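PDB 7N1L: GCN5-related N-acetyltransferase from Brucella abortus, which probably transfers an acyl group, as an acetyltransferase of the GNAT family would, with ribosomal-protein alanine N-acetylation as its proposed role. Local coordinates for residues A[87-92]-A[123-128]; A[104-109]-A[138-143]. All blocks are in the same frame, centred on the assembly; numbering follows the deposited sequence.

Contact 1: A[87-92]-A[123-128]; sequences GFVIFY and ALIDVL
Leu-128 sets a methyl group squarely over the ring of Phe-91: CD1 stands 3.4 Å from the ring centroid and only 3° off the ring normal, a CH-pi contact in which all six ring carbons are almost equally far from the methyl. The torsions at both ends bring this about. Phe-91 carries CG between its own backbone N and carbonyl carbon (chi1 66°), which presents a face of the ring to the helix, while Leu-128 extends its CG anti to the backbone N. Its other methyl, CD2, rests 3.9 Å from Phe-91 CB, so the fork of the leucine spans both ring and stem. One helical turn earlier, Leu-124 and Val-89 pass each other in opposite directions, with Val-89 CG1 4.0 Å from Leu-124 CB. Leu-124 reaches on to the strand backbone, where CD1 lies 3.7 Å from Phe-88 O. More loosely, Val-89 CG2 approaches Ile-125 CD1 at 4.3 Å. No hydrogen bond joins the two segments; apart from the strand backbone met by Leu-124, apolar side chains make this buried contact. Leu-77 and Val-106 of the flanking strands adjoin Val-89, and Trp-137 touches both Phe-91 and Leu-128. The axes of the two short segments come within 8.8 Å at an angle of 40°, the arrangement of a helix laid across one face of the central beta sheet in the alpha/beta GNAT fold.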
ATOM      1  N   GLY A  87     -19.451  -9.870   4.560  1.00 33.55           N
ATOM      2  CA  GLY A  87     -18.437  -9.345   3.648  1.00 30.12           C
ATOM      3  C   GLY A  87     -17.504  -8.359   4.335  1.00 30.18           C
ATOM      4  O   GLY A  87     -17.782  -7.895   5.442  1.00 29.47           O
ATOM      5  N   PHE A  88     -16.349  -8.094   3.709  1.00 29.27           N
ATOM      6  CA  PHE A  88     -15.466  -7.043   4.216  1.00 28.58           C
ATOM      7  C   PHE A  88     -14.564  -6.527   3.105  1.00 30.27           C
ATOM      8  O   PHE A  88     -14.372  -7.184   2.077  1.00 28.67           O
ATOM      9  CB  PHE A  88     -14.612  -7.500   5.409  1.00 26.65           C
ATOM     10  CG  PHE A  88     -13.534  -8.498   5.069  1.00 27.11           C
ATOM     11  CD1 PHE A  88     -12.279  -8.079   4.621  1.00 27.96           C
ATOM     12  CD2 PHE A  88     -13.744  -9.855   5.253  1.00 26.68           C
ATOM     13  CE1 PHE A  88     -11.278  -8.994   4.350  1.00 24.15           C
ATOM     14  CE2 PHE A  88     -12.749 -10.772   4.986  1.00 28.22           C
ATOM     15  CZ  PHE A  88     -11.506 -10.336   4.535  1.00 27.02           C
ATOM     16  N   VAL A  89     -14.027  -5.324   3.320  1.00 28.76           N
ATOM     17  CA  VAL A  89     -12.933  -4.811   2.503  1.00 28.65           C
ATOM     18  C   VAL A  89     -11.956  -4.116   3.439  1.00 28.89           C
ATOM     19  O   VAL A  89     -12.370  -3.331   4.303  1.00 30.12           O
ATOM     20  CB  VAL A  89     -13.402  -3.872   1.365  1.00 25.35           C
ATOM     21  CG1 VAL A  89     -14.136  -2.663   1.889  1.00 27.39           C
ATOM     22  CG2 VAL A  89     -12.214  -3.434   0.526  1.00 28.18           C
ATOM     23  N   ILE A  90     -10.668  -4.436   3.288  1.00 27.80           N
ATOM     24  CA  ILE A  90      -9.572  -3.852   4.060  1.00 27.89           C
ATOM     25  C   ILE A  90      -8.890  -2.795   3.204  1.00 29.37           C
ATOM     26  O   ILE A  90      -8.518  -3.069   2.055  1.00 26.12           O
ATOM     27  CB  ILE A  90      -8.564  -4.932   4.490  1.00 29.02           C
ATOM     28  CG1 ILE A  90      -9.239  -5.979   5.386  1.00 27.96           C
ATOM     29  CG2 ILE A  90      -7.365  -4.303   5.217  1.00 26.82           C
ATOM     30  CD1 ILE A  90      -8.380  -7.238   5.610  1.00 24.70           C
ATOM     31  N   PHE A  91      -8.711  -1.591   3.755  1.00 29.69           N
ATOM     32  CA  PHE A  91      -8.139  -0.494   2.984  1.00 25.82           C
ATOM     33  C   PHE A  91      -7.203   0.345   3.829  1.00 28.35           C
ATOM     34  O   PHE A  91      -7.332   0.415   5.053  1.00 28.01           O
ATOM     35  CB  PHE A  91      -9.222   0.412   2.405  1.00 27.32           C
ATOM     36  CG  PHE A  91     -10.016   1.169   3.425  1.00 26.98           C
ATOM     37  CD1 PHE A  91     -11.086   0.562   4.082  1.00 29.80           C
ATOM     38  CD2 PHE A  91      -9.762   2.509   3.675  1.00 28.84           C
ATOM     39  CE1 PHE A  91     -11.859   1.278   5.003  1.00 27.16           C
ATOM     40  CE2 PHE A  91     -10.523   3.225   4.595  1.00 24.09           C
ATOM     41  CZ  PHE A  91     -11.569   2.606   5.253  1.00 27.46           C
ATOM     42  N   TYR A  92      -6.298   1.046   3.136  1.00 27.74           N
ATOM     43  CA  TYR A  92      -5.335   1.928   3.769  1.00 25.47           C
ATOM     44  C   TYR A  92      -5.565   3.344   3.276  1.00 26.73           C
ATOM     45  O   TYR A  92      -5.786   3.567   2.086  1.00 30.61           O
ATOM     46  CB  TYR A  92      -3.898   1.477   3.483  1.00 27.24           C
ATOM     47  CG  TYR A  92      -3.759  -0.006   3.679  1.00 26.90           C
ATOM     48  CD1 TYR A  92      -3.954  -0.569   4.922  1.00 28.91           C
ATOM     49  CD2 TYR A  92      -3.367  -0.826   2.653  1.00 28.11           C
ATOM     50  CE1 TYR A  92      -3.862  -1.919   5.124  1.00 27.68           C
ATOM     51  CE2 TYR A  92      -3.248  -2.181   2.851  1.00 31.34           C
ATOM     52  CZ  TYR A  92      -3.508  -2.724   4.096  1.00 29.51           C
ATOM     53  OH  TYR A  92      -3.380  -4.086   4.329  1.00 32.48           O
ATOM     54  N   ALA A 123     -20.921  -3.057  -3.644  1.00 28.30           N
ATOM     55  CA  ALA A 123     -21.453  -2.109  -2.675  1.00 31.46           C
ATOM     56  C   ALA A 123     -20.367  -1.646  -1.701  1.00 30.07           C
ATOM     57  O   ALA A 123     -20.315  -0.467  -1.337  1.00 30.75           O
ATOM     58  CB  ALA A 123     -22.655  -2.722  -1.947  1.00 32.25           C
ATOM     59  N   LEU A 124     -19.465  -2.551  -1.301  1.00 30.63           N
ATOM     60  CA  LEU A 124     -18.365  -2.190  -0.415  1.00 27.43           C
ATOM     61  C   LEU A 124     -17.401  -1.198  -1.071  1.00 31.46           C
ATOM     62  O   LEU A 124     -16.899  -0.280  -0.406  1.00 28.77           O
ATOM     63  CB  LEU A 124     -17.619  -3.456   0.032  1.00 29.56           C
ATOM     64  CG  LEU A 124     -18.319  -4.350   1.077  1.00 34.67           C
ATOM     65  CD1 LEU A 124     -17.663  -5.737   1.146  1.00 28.11           C
ATOM     66  CD2 LEU A 124     -18.349  -3.666   2.477  1.00 29.39           C
ATOM     67  N   ILE A 125     -17.053  -1.421  -2.343  1.00 29.26           N
ATOM     68  CA  ILE A 125     -16.160  -0.490  -3.022  1.00 29.29           C
ATOM     69  C   ILE A 125     -16.848   0.858  -3.228  1.00 31.92           C
ATOM     70  O   ILE A 125     -16.217   1.914  -3.084  1.00 32.96           O
ATOM     71  CB  ILE A 125     -15.661  -1.085  -4.352  1.00 28.73           C
ATOM     72  CG1 ILE A 125     -14.827  -2.353  -4.105  1.00 26.86           C
ATOM     73  CG2 ILE A 125     -14.785  -0.082  -5.054  1.00 24.37           C
ATOM     74  CD1 ILE A 125     -13.542  -2.091  -3.323  1.00 25.31           C
ATOM     75  N   ASP A 126     -18.159   0.845  -3.508  1.00 31.97           N
ATOM     76  CA  ASP A 126     -18.908   2.087  -3.695  1.00 31.93           C
ATOM     77  C   ASP A 126     -18.873   2.949  -2.439  1.00 33.78           C
ATOM     78  O   ASP A 126     -18.683   4.166  -2.519  1.00 36.16           O
ATOM     79  CB  ASP A 126     -20.372   1.804  -4.070  1.00 28.94           C
ATOM     80  CG  ASP A 126     -20.562   1.432  -5.535  1.00 32.30           C
ATOM     81  OD1 ASP A 126     -19.620   1.544  -6.326  1.00 35.73           O
ATOM     82  OD2 ASP A 126     -21.693   1.076  -5.918  1.00 38.00           O
ATOM     83  N   VAL A 127     -19.110   2.341  -1.270  1.00 32.06           N
ATOM     84  CA  VAL A 127     -19.049   3.081  -0.011  1.00 30.93           C
ATOM     85  C   VAL A 127     -17.650   3.637   0.215  1.00 33.97           C
ATOM     86  O   VAL A 127     -17.476   4.791   0.628  1.00 35.88           O
ATOM     87  CB  VAL A 127     -19.488   2.187   1.161  1.00 31.69           C
ATOM     88  CG1 VAL A 127     -19.110   2.849   2.502  1.00 30.91           C
ATOM     89  CG2 VAL A 127     -20.991   1.904   1.103  1.00 28.00           C
ATOM     90  N   LEU A 128     -16.632   2.832  -0.070  1.00 30.02           N
ATOM     91  CA  LEU A 128     -15.264   3.295   0.062  1.00 31.33           C
ATOM     92  C   LEU A 128     -14.972   4.465  -0.868  1.00 34.96           C
ATOM     93  O   LEU A 128     -14.333   5.447  -0.465  1.00 32.45           O
ATOM     94  CB  LEU A 128     -14.318   2.143  -0.232  1.00 29.87           C
ATOM     95  CG  LEU A 128     -12.892   2.347   0.229  1.00 32.03           C
ATOM     96  CD1 LEU A 128     -12.777   2.781   1.737  1.00 31.74           C
ATOM     97  CD2 LEU A 128     -12.153   1.070  -0.075  1.00 29.40           C
TER

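Contact 2: A[104-109]-A[138-143]; sequences GQVDHI and SKLVLN
Val-106 and Asn-143, which lose most surface to this contact, meet through a parallel beta ladder at the end of the mixed GNAT sheet of one subunit, where 104-109 pairs with 139-143. Asn-143 N donates to Val-106 O at 2.8 Å, and Val-106 N in turn donates to Val-141 O, also at 2.8 Å. On the face that carries Val-106 and Leu-142, these two side chains lie side by side, Val-106 CB 3.8 Å from Leu-142 CD2, while Val-106 CG2 also approaches Leu-140 CD1. Tyr-155 of helix 150-158 touches both Val-106 and Leu-142 on this apolar face. Gly-104 is gripped at both its backbone polar atoms: its N donates to Lys-139 O and its O accepts from Val-141 N, at 2.7 Å, with Leu-140 CD1 folded against that same carbonyl oxygen. On the face carrying Gln-105 and Val-141 the contact turns polar. Asn-143 OD1 is taken by Ser-166 OG of the second subunit, whose strand continues the sheet antiparallel beyond 139-143, and Gln-105 is hydrogen-bonded to Gln-105 of that subunit. Gln-105 NE2 also donates to both carboxylate oxygens of Asp-107, using their syn lone pairs. Asp-107 OD1 thus accepts twice, and its second donor, Asn-143 ND2, lies 2.9 Å away, nearly along the C-O axis, in a bond of 171° at the hydrogen.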
ATOM      1  N   GLY A 104      -6.531   6.032  -1.282  1.00 29.45           N
ATOM      2  CA  GLY A 104      -6.927   4.781  -0.645  1.00 26.56           C
ATOM      3  C   GLY A 104      -6.354   3.572  -1.370  1.00 27.42           C
ATOM      4  O   GLY A 104      -6.210   3.568  -2.589  1.00 31.77           O
ATOM      5  N   GLN A 105      -6.063   2.512  -0.623  1.00 25.04           N
ATOM      6  CA  GLN A 105      -5.483   1.318  -1.229  1.00 25.70           C
ATOM      7  C   GLN A 105      -6.179   0.097  -0.654  1.00 26.89           C
ATOM      8  O   GLN A 105      -6.255  -0.049   0.570  1.00 25.72           O
ATOM      9  CB  GLN A 105      -3.975   1.237  -0.993  1.00 22.84           C
ATOM     10  CG  GLN A 105      -3.307  -0.039  -1.560  1.00 27.32           C
ATOM     11  CD  GLN A 105      -1.795  -0.070  -1.303  1.00 24.33           C
ATOM     12  OE1 GLN A 105      -1.141   0.951  -1.412  1.00 21.04           O
ATOM     13  NE2 GLN A 105      -1.254  -1.233  -0.951  1.00 23.21           N
ATOM     14  N   VAL A 106      -6.737  -0.732  -1.544  1.00 26.99           N
ATOM     15  CA  VAL A 106      -7.433  -1.968  -1.193  1.00 26.16           C
ATOM     16  C   VAL A 106      -6.603  -3.146  -1.683  1.00 26.40           C
ATOM     17  O   VAL A 106      -6.363  -3.284  -2.890  1.00 28.10           O
ATOM     18  CB  VAL A 106      -8.834  -2.034  -1.822  1.00 28.66           C
ATOM     19  CG1 VAL A 106      -9.453  -3.406  -1.567  1.00 25.60           C
ATOM     20  CG2 VAL A 106      -9.721  -0.924  -1.313  1.00 27.40           C
ATOM     21  N   ASP A 107      -6.237  -4.031  -0.776  1.00 23.66           N
ATOM     22  CA  ASP A 107      -5.552  -5.264  -1.128  1.00 24.92           C
ATOM     23  C   ASP A 107      -6.414  -6.493  -0.908  1.00 25.59           C
ATOM     24  O   ASP A 107      -6.018  -7.587  -1.313  1.00 27.10           O
ATOM     25  CB  ASP A 107      -4.251  -5.409  -0.310  1.00 30.26           C
ATOM     26  CG  ASP A 107      -3.199  -4.331  -0.649  1.00 30.75           C
ATOM     27  OD1 ASP A 107      -3.280  -3.693  -1.702  1.00 30.66           O
ATOM     28  OD2 ASP A 107      -2.306  -4.093   0.174  1.00 37.89           O
ATOM     29  N   HIS A 108      -7.531  -6.361  -0.198  1.00 27.01           N
ATOM     30  CA  HIS A 108      -8.285  -7.530   0.222  1.00 28.18           C
ATOM     31  C   HIS A 108      -9.768  -7.215   0.257  1.00 28.65           C
ATOM     32  O   HIS A 108     -10.202  -6.296   0.960  1.00 27.22           O
ATOM     33  CB  HIS A 108      -7.827  -8.000   1.608  1.00 30.04           C
ATOM     34  CG  HIS A 108      -6.345  -8.158   1.740  1.00 28.76           C
ATOM     35  ND1 HIS A 108      -5.659  -9.222   1.191  1.00 30.06           N
ATOM     36  CD2 HIS A 108      -5.415  -7.376   2.340  1.00 29.03           C
ATOM     37  CE1 HIS A 108      -4.372  -9.099   1.470  1.00 29.86           C
ATOM     38  NE2 HIS A 108      -4.198  -7.985   2.155  1.00 28.87           N
ATOM     39  N   ILE A 109     -10.540  -8.036  -0.445  1.00 29.20           N
ATOM     40  CA  ILE A 109     -11.990  -7.964  -0.430  1.00 26.82           C
ATOM     41  C   ILE A 109     -12.489  -9.392  -0.375  1.00 30.46           C
ATOM     42  O   ILE A 109     -11.827 -10.309  -0.871  1.00 29.54           O
ATOM     43  CB  ILE A 109     -12.542  -7.206  -1.653  1.00 28.23           C
ATOM     44  CG1 ILE A 109     -14.021  -6.873  -1.450  1.00 27.91           C
ATOM     45  CG2 ILE A 109     -12.232  -7.962  -2.976  1.00 23.84           C
ATOM     46  CD1 ILE A 109     -14.489  -5.716  -2.301  1.00 26.14           C
ATOM     47  N   SER A 138      -7.182  11.543  -4.040  1.00 30.48           N
ATOM     48  CA  SER A 138      -7.111  11.726  -5.483  1.00 33.82           C
ATOM     49  C   SER A 138      -7.414  10.439  -6.235  1.00 33.00           C
ATOM     50  O   SER A 138      -7.698  10.488  -7.435  1.00 36.98           O
ATOM     51  CB  SER A 138      -5.730  12.244  -5.899  1.00 36.02           C
ATOM     52  OG  SER A 138      -4.741  11.271  -5.630  1.00 38.50           O
ATOM     53  N   LYS A 139      -7.301   9.288  -5.576  1.00 32.49           N
ATOM     54  CA  LYS A 139      -7.569   8.018  -6.233  1.00 32.77           C
ATOM     55  C   LYS A 139      -7.807   6.926  -5.200  1.00 30.70           C
ATOM     56  O   LYS A 139      -7.465   7.056  -4.025  1.00 30.56           O
ATOM     57  CB  LYS A 139      -6.421   7.609  -7.165  1.00 34.03           C
ATOM     58  CG  LYS A 139      -5.047   7.498  -6.510  1.00 32.09           C
ATOM     59  CD  LYS A 139      -4.002   7.191  -7.594  1.00 36.04           C
ATOM     60  CE  LYS A 139      -2.599   7.058  -7.033  1.00 40.89           C
ATOM     61  NZ  LYS A 139      -1.951   8.378  -6.751  1.00 41.44           N
ATOM     62  N   LEU A 140      -8.342   5.816  -5.690  1.00 29.21           N
ATOM     63  CA  LEU A 140      -8.465   4.573  -4.954  1.00 26.58           C
ATOM     64  C   LEU A 140      -7.756   3.500  -5.771  1.00 29.58           C
ATOM     65  O   LEU A 140      -8.108   3.273  -6.930  1.00 29.49           O
ATOM     66  CB  LEU A 140      -9.931   4.223  -4.736  1.00 28.28           C
ATOM     67  CG  LEU A 140     -10.244   2.893  -4.101  1.00 26.29           C
ATOM     68  CD1 LEU A 140      -9.519   2.794  -2.794  1.00 28.08           C
ATOM     69  CD2 LEU A 140     -11.800   2.788  -3.892  1.00 30.39           C
ATOM     70  N   VAL A 141      -6.683   2.939  -5.218  1.00 26.06           N
ATOM     71  CA  VAL A 141      -5.933   1.873  -5.854  1.00 24.48           C
ATOM     72  C   VAL A 141      -6.507   0.536  -5.402  1.00 24.65           C
ATOM     73  O   VAL A 141      -6.614   0.276  -4.198  1.00 26.36           O
ATOM     74  CB  VAL A 141      -4.441   1.979  -5.495  1.00 27.51           C
ATOM     75  CG1 VAL A 141      -3.691   0.709  -5.898  1.00 24.63           C
ATOM     76  CG2 VAL A 141      -3.838   3.225  -6.134  1.00 26.91           C
ATOM     77  N   LEU A 142      -6.800  -0.344  -6.355  1.00 24.50           N
ATOM     78  CA  LEU A 142      -7.359  -1.652  -6.056  1.00 25.45           C
ATOM     79  C   LEU A 142      -6.397  -2.715  -6.544  1.00 25.07           C
ATOM     80  O   LEU A 142      -6.167  -2.832  -7.752  1.00 27.37           O
ATOM     81  CB  LEU A 142      -8.728  -1.845  -6.715  1.00 26.31           C
ATOM     82  CG  LEU A 142      -9.804  -0.760  -6.521  1.00 28.32           C
ATOM     83  CD1 LEU A 142     -10.979  -0.995  -7.452  1.00 23.99           C
ATOM     84  CD2 LEU A 142     -10.260  -0.710  -5.075  1.00 24.85           C
ATOM     85  N   ASN A 143      -5.877  -3.517  -5.619  1.00 23.22           N
ATOM     86  CA  ASN A 143      -4.954  -4.600  -5.937  1.00 24.88           C
ATOM     87  C   ASN A 143      -5.665  -5.945  -5.781  1.00 25.65           C
ATOM     88  O   ASN A 143      -6.194  -6.253  -4.713  1.00 27.51           O
ATOM     89  CB  ASN A 143      -3.718  -4.516  -5.036  1.00 26.17           C
ATOM     90  CG  ASN A 143      -2.874  -3.264  -5.323  1.00 24.03           C
ATOM     91  OD1 ASN A 143      -2.629  -2.928  -6.484  1.00 24.54           O
ATOM     92  ND2 ASN A 143      -2.487  -2.552  -4.277  1.00 22.24           N
TER

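Both contacts are built on one sheet, their centres about 9 Å apart, because strands 84-96 and 101-111 are antiparallel neighbours. Probable hydrogen bonds stitch them together, Tyr-92 N to Gln-105 O at 2.8 Å and Ile-90 N to His-108 O at 3.0 Å. On the helix-covered face, Leu-128 of contact 1 also packs on contact 2, its CD2 3.4 Å from Val-106 CG2, and Ile-125 touches Leu-142, so helix 120-129 packs on side chains of both contacts. On the other face, Tyr-92 CE2 comes within 3.4 Å of Asp-107 OD2. Both contacts touch the second subunit, which pairs with contact 2 along 139-143 and packs on Ile-90, Tyr-92 and Ile-125 of contact 1.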